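Local coordinates for nitrate transport protein (Parabacteroides distasonis, PDB 3HN0), which probably serves as the extracytoplasmic solute-binding component of an ABC transporter, perhaps for nitrate or a related small solute, at residues F20-E25 with C207-R212; Y100-G103 with T107-I110; S155-L158 with S163-I166. All coordinates share one frame; numbering follows the deposited sequence.

Three short contacts sample different parts of a two-lobed chain with the look of a periplasmic binding protein. Contact 1 ties together two helices, 21-25 and 196-212, that are far apart in sequence, and the chain between its segments includes both other contacts. There, contact 2 sets the first turn of helix 107-119 against the loop before it, and contact 3 sets helix 153-160 against the chain leading into strand 165-169. Their centres are 18 Å apart, whereas contact 1 lies 28 Å from contact 2 and 25 Å from contact 3, centre to centre. None touches another; the nearest atoms, those of contacts 2 and 3, are about 10 Å apart.

Contact 1: residues F20-E25 with C207-R212; sequences FADWLE and CQKAVR
Asp22 and Lys209 reach for each other from two helices, and their side chains meet at about a right angle. Both swing CG away from the backbone N (chi1 -167° in Asp22, -169° in Lys209), and the lysine then runs fully extended, so that its methylenes pass the carboxylate before the ammonium arrives. Lys209 CD lies 3.6 Å from Asp22 CG, and Lys209 NZ closes the salt bridge with Asp22 OD1 at 2.8 Å. The approach is tilted: the ammonium comes from above the carboxylate plane, 51° out of it. A water donates to Asp22 OD2 at 2.8 Å and accepts a weak bond from Lys209 NZ, giving the pair a second, looser link. OD1 is also held by Asn26 ND2, which helps fix the carboxylate's rotation. A short acid suffices on helix 21-25 because the long, extended lysine spans most of the gap from helix 196-212. The neighbouring Trp23, buried, packs on Leu203 and Ser206 of helix 196-212. The arrangement is a water-assisted surface salt bridge between helices, joining the short helix 21-25 near the N-terminus to the C-terminal end of helix 196-212.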
loop_
_atom_site.group_PDB
_atom_site.type_symbol
_atom_site.label_atom_id
_atom_site.label_comp_id
_atom_site.label_asym_id
_atom_site.label_seq_id
_atom_site.Cartn_x
_atom_site.Cartn_y
_atom_site.Cartn_z
ATOM N N PHE A 20 10.075 -14.771 -11.294
ATOM C CA PHE A 20 10.943 -15.929 -11.362
ATOM C C PHE A 20 11.742 -15.997 -12.663
ATOM O O PHE A 20 12.488 -16.947 -12.881
ATOM C CB PHE A 20 10.066 -17.188 -11.190
ATOM C CG PHE A 20 9.545 -17.378 -9.808
ATOM C CD1 PHE A 20 8.375 -16.800 -9.409
ATOM C CD2 PHE A 20 10.246 -18.167 -8.884
ATOM C CE1 PHE A 20 7.914 -16.968 -8.137
ATOM C CE2 PHE A 20 9.787 -18.343 -7.600
ATOM C CZ PHE A 20 8.633 -17.741 -7.222
ATOM N N ALA A 21 11.617 -14.980 -13.531
ATOM C CA ALA A 21 12.200 -15.042 -14.871
ATOM C C ALA A 21 13.675 -15.358 -14.849
ATOM O O ALA A 21 14.153 -16.143 -15.674
ATOM C CB ALA A 21 11.935 -13.730 -15.663
ATOM N N ASP A 22 14.414 -14.724 -13.942
ATOM C CA ASP A 22 15.839 -14.906 -13.943
ATOM C C ASP A 22 16.218 -16.343 -13.515
ATOM O O ASP A 22 17.312 -16.769 -13.772
ATOM C CB ASP A 22 16.587 -13.913 -13.090
ATOM C CG ASP A 22 18.092 -13.936 -13.369
ATOM O OD1 ASP A 22 18.471 -13.757 -14.538
ATOM O OD2 ASP A 22 18.894 -14.134 -12.440
ATOM N N TRP A 23 15.310 -17.060 -12.880
ATOM C CA TRP A 23 15.584 -18.476 -12.543
ATOM C C TRP A 23 15.462 -19.402 -13.744
ATOM O O TRP A 23 16.017 -20.504 -13.760
ATOM C CB TRP A 23 14.649 -18.953 -11.456
ATOM C CG TRP A 23 14.891 -18.370 -10.052
ATOM C CD1 TRP A 23 15.715 -17.328 -9.711
ATOM C CD2 TRP A 23 14.291 -18.813 -8.844
ATOM N NE1 TRP A 23 15.640 -17.095 -8.342
ATOM C CE2 TRP A 23 14.776 -17.993 -7.795
ATOM C CE3 TRP A 23 13.349 -19.784 -8.536
ATOM C CZ2 TRP A 23 14.349 -18.143 -6.490
ATOM C CZ3 TRP A 23 12.951 -19.938 -7.246
ATOM C CH2 TRP A 23 13.466 -19.121 -6.232
ATOM N N LEU A 24 14.731 -18.966 -14.763
ATOM C CA LEU A 24 14.710 -19.691 -16.035
ATOM C C LEU A 24 15.955 -19.389 -16.789
ATOM O O LEU A 24 16.595 -20.285 -17.354
ATOM C CB LEU A 24 13.481 -19.294 -16.878
ATOM C CG LEU A 24 12.171 -19.828 -16.353
ATOM C CD1 LEU A 24 10.993 -19.165 -17.086
ATOM C CD2 LEU A 24 12.141 -21.344 -16.564
ATOM N N GLU A 25 16.322 -18.115 -16.804
ATOM C CA GLU A 25 17.516 -17.675 -17.500
ATOM C C GLU A 25 18.774 -18.291 -16.892
ATOM O O GLU A 25 19.611 -18.799 -17.617
ATOM C CB GLU A 25 17.607 -16.139 -17.484
ATOM C CG GLU A 25 18.814 -15.550 -18.265
ATOM C CD GLU A 25 18.705 -15.685 -19.796
ATOM O OE1 GLU A 25 17.607 -15.975 -20.334
ATOM O OE2 GLU A 25 19.744 -15.493 -20.479
ATOM N N CYS A 207 13.446 -10.947 -8.285
ATOM C CA CYS A 207 12.395 -9.899 -8.292
ATOM C C CYS A 207 13.053 -8.546 -8.598
ATOM O O CYS A 207 12.505 -7.766 -9.362
ATOM C CB CYS A 207 11.658 -9.808 -6.949
ATOM S SG CYS A 207 10.501 -11.163 -6.711
ATOM N N GLN A 208 14.206 -8.272 -7.977
ATOM C CA GLN A 208 14.941 -7.024 -8.177
ATOM C C GLN A 208 15.359 -6.863 -9.635
ATOM O O GLN A 208 15.268 -5.771 -10.226
ATOM C CB GLN A 208 16.162 -6.978 -7.248
ATOM C CG GLN A 208 16.966 -5.714 -7.353
ATOM C CD GLN A 208 17.913 -5.530 -6.155
ATOM O OE1 GLN A 208 19.115 -5.698 -6.282
ATOM N NE2 GLN A 208 17.348 -5.236 -4.987
ATOM N N LYS A 209 15.803 -7.953 -10.217
ATOM C CA LYS A 209 16.233 -7.947 -11.581
ATOM C C LYS A 209 15.081 -7.632 -12.524
ATOM O O LYS A 209 15.291 -6.913 -13.465
ATOM C CB LYS A 209 16.888 -9.264 -11.976
ATOM C CG LYS A 209 17.570 -9.150 -13.335
ATOM C CD LYS A 209 18.368 -10.399 -13.675
ATOM C CE LYS A 209 19.153 -10.310 -14.980
ATOM N NZ LYS A 209 20.038 -11.542 -15.153
ATOM N N ALA A 210 13.898 -8.221 -12.302
ATOM C CA ALA A 210 12.722 -7.892 -13.091
ATOM C C ALA A 210 12.452 -6.402 -13.059
ATOM O O ALA A 210 12.166 -5.822 -14.105
ATOM C CB ALA A 210 11.462 -8.711 -12.611
ATOM N N VAL A 211 12.522 -5.798 -11.875
ATOM C CA VAL A 211 12.199 -4.351 -11.684
ATOM C C VAL A 211 13.263 -3.408 -12.252
ATOM O O VAL A 211 12.954 -2.359 -12.858
ATOM C CB VAL A 211 11.969 -4.064 -10.189
ATOM C CG1 VAL A 211 11.987 -2.581 -9.918
ATOM C CG2 VAL A 211 10.610 -4.761 -9.775
ATOM N N ARG A 212 14.521 -3.788 -12.082
ATOM C CA ARG A 212 15.632 -2.987 -12.505
ATOM C C ARG A 212 16.011 -3.151 -13.960
ATOM O O ARG A 212 16.438 -2.164 -14.566
ATOM C CB ARG A 212 16.857 -3.211 -11.618
ATOM C CG ARG A 212 16.642 -2.721 -10.217
ATOM C CD ARG A 212 17.900 -2.800 -9.314
ATOM N NE ARG A 212 17.586 -2.355 -7.944
ATOM C CZ ARG A 212 18.480 -2.123 -6.980
ATOM N NH1 ARG A 212 19.787 -2.299 -7.191
ATOM N NH2 ARG A 212 18.057 -1.718 -5.787
HETATM O O HOH W 1 21.560 -13.881 -13.079
#

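Contact 2: residues Y100-G103 with T107-I110; sequences YVFG and TPDI
Val101 leads into the contact, its CG1 methyl set against the backbone of Asp109 at 3.6 Å from Asp109 CA. That methyl lies anti to the backbone N (chi1 179°), which carries it toward the first turn of helix 107-119; a compact branched residue fits this buried place. Phe102 follows, with CG lodged between its backbone N and carbonyl carbon (chi1 66°), and this turn brings the ring across Pro108, its face toward the proline. Pro108 CB stands over one face, 4.1 Å from the centroid of the Phe102 ring and 27° off its normal, a CH-pi contact, while Pro108 CG comes to 3.5 Å from Phe102 CE2. Proline is at home in a first helical turn, where its missing N-H costs nothing. Gly103 turns the chain with a positive phi, which favours glycine, and the nearness of Pro108 CG leaves little room for a side chain; Gly103 O lies 3.6 Å from Asp109 CB. Across the two segments the chemistry is therefore apolar and CH-pi, whereas the Asp109 carboxylate is engaged elsewhere, OD1 by Tyr127 OH and Arg113 NE, OD2 by Gly105 N, probably helping to hold loop 104-106 and the helix start.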
loop_
_atom_site.group_PDB
_atom_site.type_symbol
_atom_site.label_atom_id
_atom_site.label_comp_id
_atom_site.label_asym_id
_atom_site.label_seq_id
_atom_site.Cartn_x
_atom_site.Cartn_y
_atom_site.Cartn_z
ATOM N N TYR A 100 -17.202 -6.708 -17.282
ATOM C CA TYR A 100 -16.923 -8.109 -17.487
ATOM C C TYR A 100 -15.809 -8.548 -16.574
ATOM O O TYR A 100 -14.738 -7.927 -16.554
ATOM C CB TYR A 100 -16.549 -8.390 -18.933
ATOM C CG TYR A 100 -17.728 -8.405 -19.856
ATOM C CD1 TYR A 100 -18.327 -7.230 -20.258
ATOM C CD2 TYR A 100 -18.265 -9.613 -20.318
ATOM C CE1 TYR A 100 -19.463 -7.248 -21.127
ATOM C CE2 TYR A 100 -19.340 -9.640 -21.179
ATOM C CZ TYR A 100 -19.933 -8.461 -21.575
ATOM O OH TYR A 100 -21.024 -8.497 -22.423
ATOM N N VAL A 101 -16.059 -9.662 -15.876
ATOM C CA VAL A 101 -15.176 -10.192 -14.859
ATOM C C VAL A 101 -14.887 -11.667 -15.144
ATOM O O VAL A 101 -15.803 -12.456 -15.376
ATOM C CB VAL A 101 -15.870 -10.050 -13.447
ATOM C CG1 VAL A 101 -14.992 -10.606 -12.368
ATOM C CG2 VAL A 101 -16.243 -8.585 -13.175
ATOM N N PHE A 102 -13.615 -12.025 -15.153
ATOM C CA PHE A 102 -13.214 -13.400 -15.312
ATOM C C PHE A 102 -13.104 -14.068 -13.903
ATOM O O PHE A 102 -13.170 -13.406 -12.878
ATOM C CB PHE A 102 -11.902 -13.486 -16.094
ATOM C CG PHE A 102 -10.720 -12.896 -15.366
ATOM C CD1 PHE A 102 -10.438 -11.515 -15.445
ATOM C CD2 PHE A 102 -9.880 -13.699 -14.607
ATOM C CE1 PHE A 102 -9.361 -10.967 -14.756
ATOM C CE2 PHE A 102 -8.781 -13.150 -13.940
ATOM C CZ PHE A 102 -8.541 -11.774 -13.993
ATOM N N GLY A 103 -12.982 -15.387 -13.876
ATOM C CA GLY A 103 -12.819 -16.115 -12.619
ATOM C C GLY A 103 -13.937 -15.957 -11.606
ATOM O O GLY A 103 -13.690 -15.814 -10.400
ATOM N N THR A 107 -10.634 -14.995 -6.629
ATOM C CA THR A 107 -10.040 -13.705 -6.253
ATOM C C THR A 107 -10.471 -12.499 -7.136
ATOM O O THR A 107 -10.962 -11.514 -6.624
ATOM C CB THR A 107 -8.531 -13.825 -6.131
ATOM O OG1 THR A 107 -8.231 -14.890 -5.205
ATOM C CG2 THR A 107 -7.945 -12.535 -5.590
ATOM N N PRO A 108 -10.236 -12.552 -8.461
ATOM C CA PRO A 108 -10.570 -11.359 -9.261
ATOM C C PRO A 108 -12.010 -10.894 -9.146
ATOM O O PRO A 108 -12.297 -9.698 -9.091
ATOM C CB PRO A 108 -10.252 -11.780 -10.706
ATOM C CG PRO A 108 -10.164 -13.265 -10.698
ATOM C CD PRO A 108 -9.655 -13.623 -9.288
ATOM N N ASP A 109 -12.948 -11.824 -9.088
ATOM C CA ASP A 109 -14.354 -11.510 -8.908
ATOM C C ASP A 109 -14.650 -10.828 -7.545
ATOM O O ASP A 109 -15.231 -9.737 -7.459
ATOM C CB ASP A 109 -15.135 -12.835 -9.009
ATOM C CG ASP A 109 -16.622 -12.664 -8.890
ATOM O OD1 ASP A 109 -17.100 -11.518 -9.028
ATOM O OD2 ASP A 109 -17.314 -13.697 -8.681
ATOM N N ILE A 110 -14.199 -11.465 -6.475
ATOM C CA ILE A 110 -14.406 -10.939 -5.125
ATOM C C ILE A 110 -13.815 -9.539 -4.939
ATOM O O ILE A 110 -14.479 -8.643 -4.413
ATOM C CB ILE A 110 -13.905 -11.901 -4.047
ATOM C CG1 ILE A 110 -14.718 -13.195 -4.065
ATOM C CG2 ILE A 110 -14.001 -11.204 -2.645
ATOM C CD1 ILE A 110 -13.967 -14.452 -3.592
#

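Contact 3: residues S155-L158 with S163-I166; sequences SIAL and SLRI
Leu158 and Leu164 fit together where a helix hands over to a strand: helix 153-160 turns back through a short connection into strand 165-169, an edge strand, within this chain, of a three-stranded antiparallel sheet. The helix thus packs on the chain that follows it. Two bumps carry most of the fit. The first is the isobutyl group of Leu164, which is aimed at the helix. Its CG lies anti to the backbone N (chi1 -166°), and CD2 settles against Ala157, 3.5 Å from Ala157 CB. Alanine suits this place because its single methyl leaves the helix surface low enough for the leucine to come close. The second bump is Leu158, whose forked end fills the hollow beside the strand's beginning. Its CD2 drops toward the backbone there, 3.5 Å from Leu164 O, and also lies 4.0 Å from Leu164 CD2. The other prong, CD1, meets Ile166 CD1 at 3.9 Å, where the two side chains cross at about a right angle. One leucine therefore straddles Leu164 and Ile166, CD2 resting on the backbone and side chain of Leu164, CD1 on the side chain of Ile166. Leu164 and Ile166 also rest on Val89 of the adjacent strand, so the same side chains link helix and sheet, while Arg239 of helix 234-240 lies against both Leu158 and Ile166. Arg165 NH1 donates to Leu164 O at 2.9 Å, coming from 50° above the carbonyl plane, and to Ser162 O as well, so its long side chain folds back over the turn. A water lies between the two backbones, 2.8 Å from Leu158 O and 2.7 Å from Leu164 O.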
loop_
_atom_site.group_PDB
_atom_site.type_symbol
_atom_site.label_atom_id
_atom_site.label_comp_id
_atom_site.label_asym_id
_atom_site.label_seq_id
_atom_site.Cartn_x
_atom_site.Cartn_y
_atom_site.Cartn_z
ATOM N N SER A 155 -1.951 -5.528 -21.025
ATOM C CA SER A 155 -1.066 -4.874 -21.997
ATOM C C SER A 155 -1.518 -5.118 -23.429
ATOM O O SER A 155 -1.513 -4.204 -24.277
ATOM C CB SER A 155 0.376 -5.376 -21.822
ATOM O OG SER A 155 0.909 -4.929 -20.588
ATOM N N ILE A 156 -1.907 -6.355 -23.689
ATOM C CA ILE A 156 -2.370 -6.740 -25.056
ATOM C C ILE A 156 -3.646 -5.957 -25.430
ATOM O O ILE A 156 -3.774 -5.431 -26.548
ATOM C CB ILE A 156 -2.620 -8.258 -25.111
ATOM C CG1 ILE A 156 -1.289 -9.000 -24.963
ATOM C CG2 ILE A 156 -3.395 -8.667 -26.406
ATOM C CD1 ILE A 156 -1.470 -10.485 -24.680
ATOM N N ALA A 157 -4.591 -5.863 -24.492
ATOM C CA ALA A 157 -5.832 -5.138 -24.708
ATOM C C ALA A 157 -5.563 -3.658 -24.938
ATOM O O ALA A 157 -6.119 -3.057 -25.842
ATOM C CB ALA A 157 -6.771 -5.314 -23.481
ATOM N N LEU A 158 -4.695 -3.094 -24.110
ATOM C CA LEU A 158 -4.307 -1.673 -24.237
ATOM C C LEU A 158 -3.603 -1.373 -25.570
ATOM O O LEU A 158 -3.824 -0.309 -26.156
ATOM C CB LEU A 158 -3.429 -1.237 -23.047
ATOM C CG LEU A 158 -4.174 -1.118 -21.708
ATOM C CD1 LEU A 158 -3.158 -0.941 -20.579
ATOM C CD2 LEU A 158 -5.187 0.020 -21.723
ATOM N N SER A 163 -8.083 3.045 -27.822
ATOM C CA SER A 163 -9.124 3.755 -27.077
ATOM C C SER A 163 -9.199 3.347 -25.579
ATOM O O SER A 163 -9.579 4.147 -24.744
ATOM C CB SER A 163 -10.498 3.598 -27.760
ATOM O OG SER A 163 -11.266 2.453 -27.371
ATOM N N LEU A 164 -8.754 2.134 -25.266
ATOM C CA LEU A 164 -8.943 1.534 -23.954
ATOM C C LEU A 164 -8.002 2.242 -22.989
ATOM O O LEU A 164 -6.878 2.549 -23.352
ATOM C CB LEU A 164 -8.602 0.028 -24.004
ATOM C CG LEU A 164 -9.050 -0.799 -22.833
ATOM C CD1 LEU A 164 -10.623 -0.899 -22.752
ATOM C CD2 LEU A 164 -8.341 -2.194 -22.919
ATOM N N ARG A 165 -8.470 2.476 -21.767
ATOM C CA ARG A 165 -7.677 3.075 -20.713
ATOM C C ARG A 165 -7.846 2.322 -19.398
ATOM O O ARG A 165 -8.928 1.859 -19.096
ATOM C CB ARG A 165 -8.088 4.542 -20.502
ATOM C CG ARG A 165 -7.829 5.447 -21.705
ATOM C CD ARG A 165 -6.339 5.821 -21.837
ATOM N NE ARG A 165 -6.095 6.740 -22.965
ATOM C CZ ARG A 165 -5.888 6.356 -24.225
ATOM N NH1 ARG A 165 -5.902 5.058 -24.537
ATOM N NH2 ARG A 165 -5.685 7.266 -25.187
ATOM N N ILE A 166 -6.783 2.288 -18.600
ATOM C CA ILE A 166 -6.883 1.865 -17.191
ATOM C C ILE A 166 -7.546 3.031 -16.434
ATOM O O ILE A 166 -7.103 4.166 -16.552
ATOM C CB ILE A 166 -5.544 1.574 -16.607
ATOM C CG1 ILE A 166 -4.931 0.350 -17.275
ATOM C CG2 ILE A 166 -5.671 1.364 -15.112
ATOM C CD1 ILE A 166 -3.480 0.084 -16.858
HETATM O O HOH W 2 -4.658 2.015 -24.879
#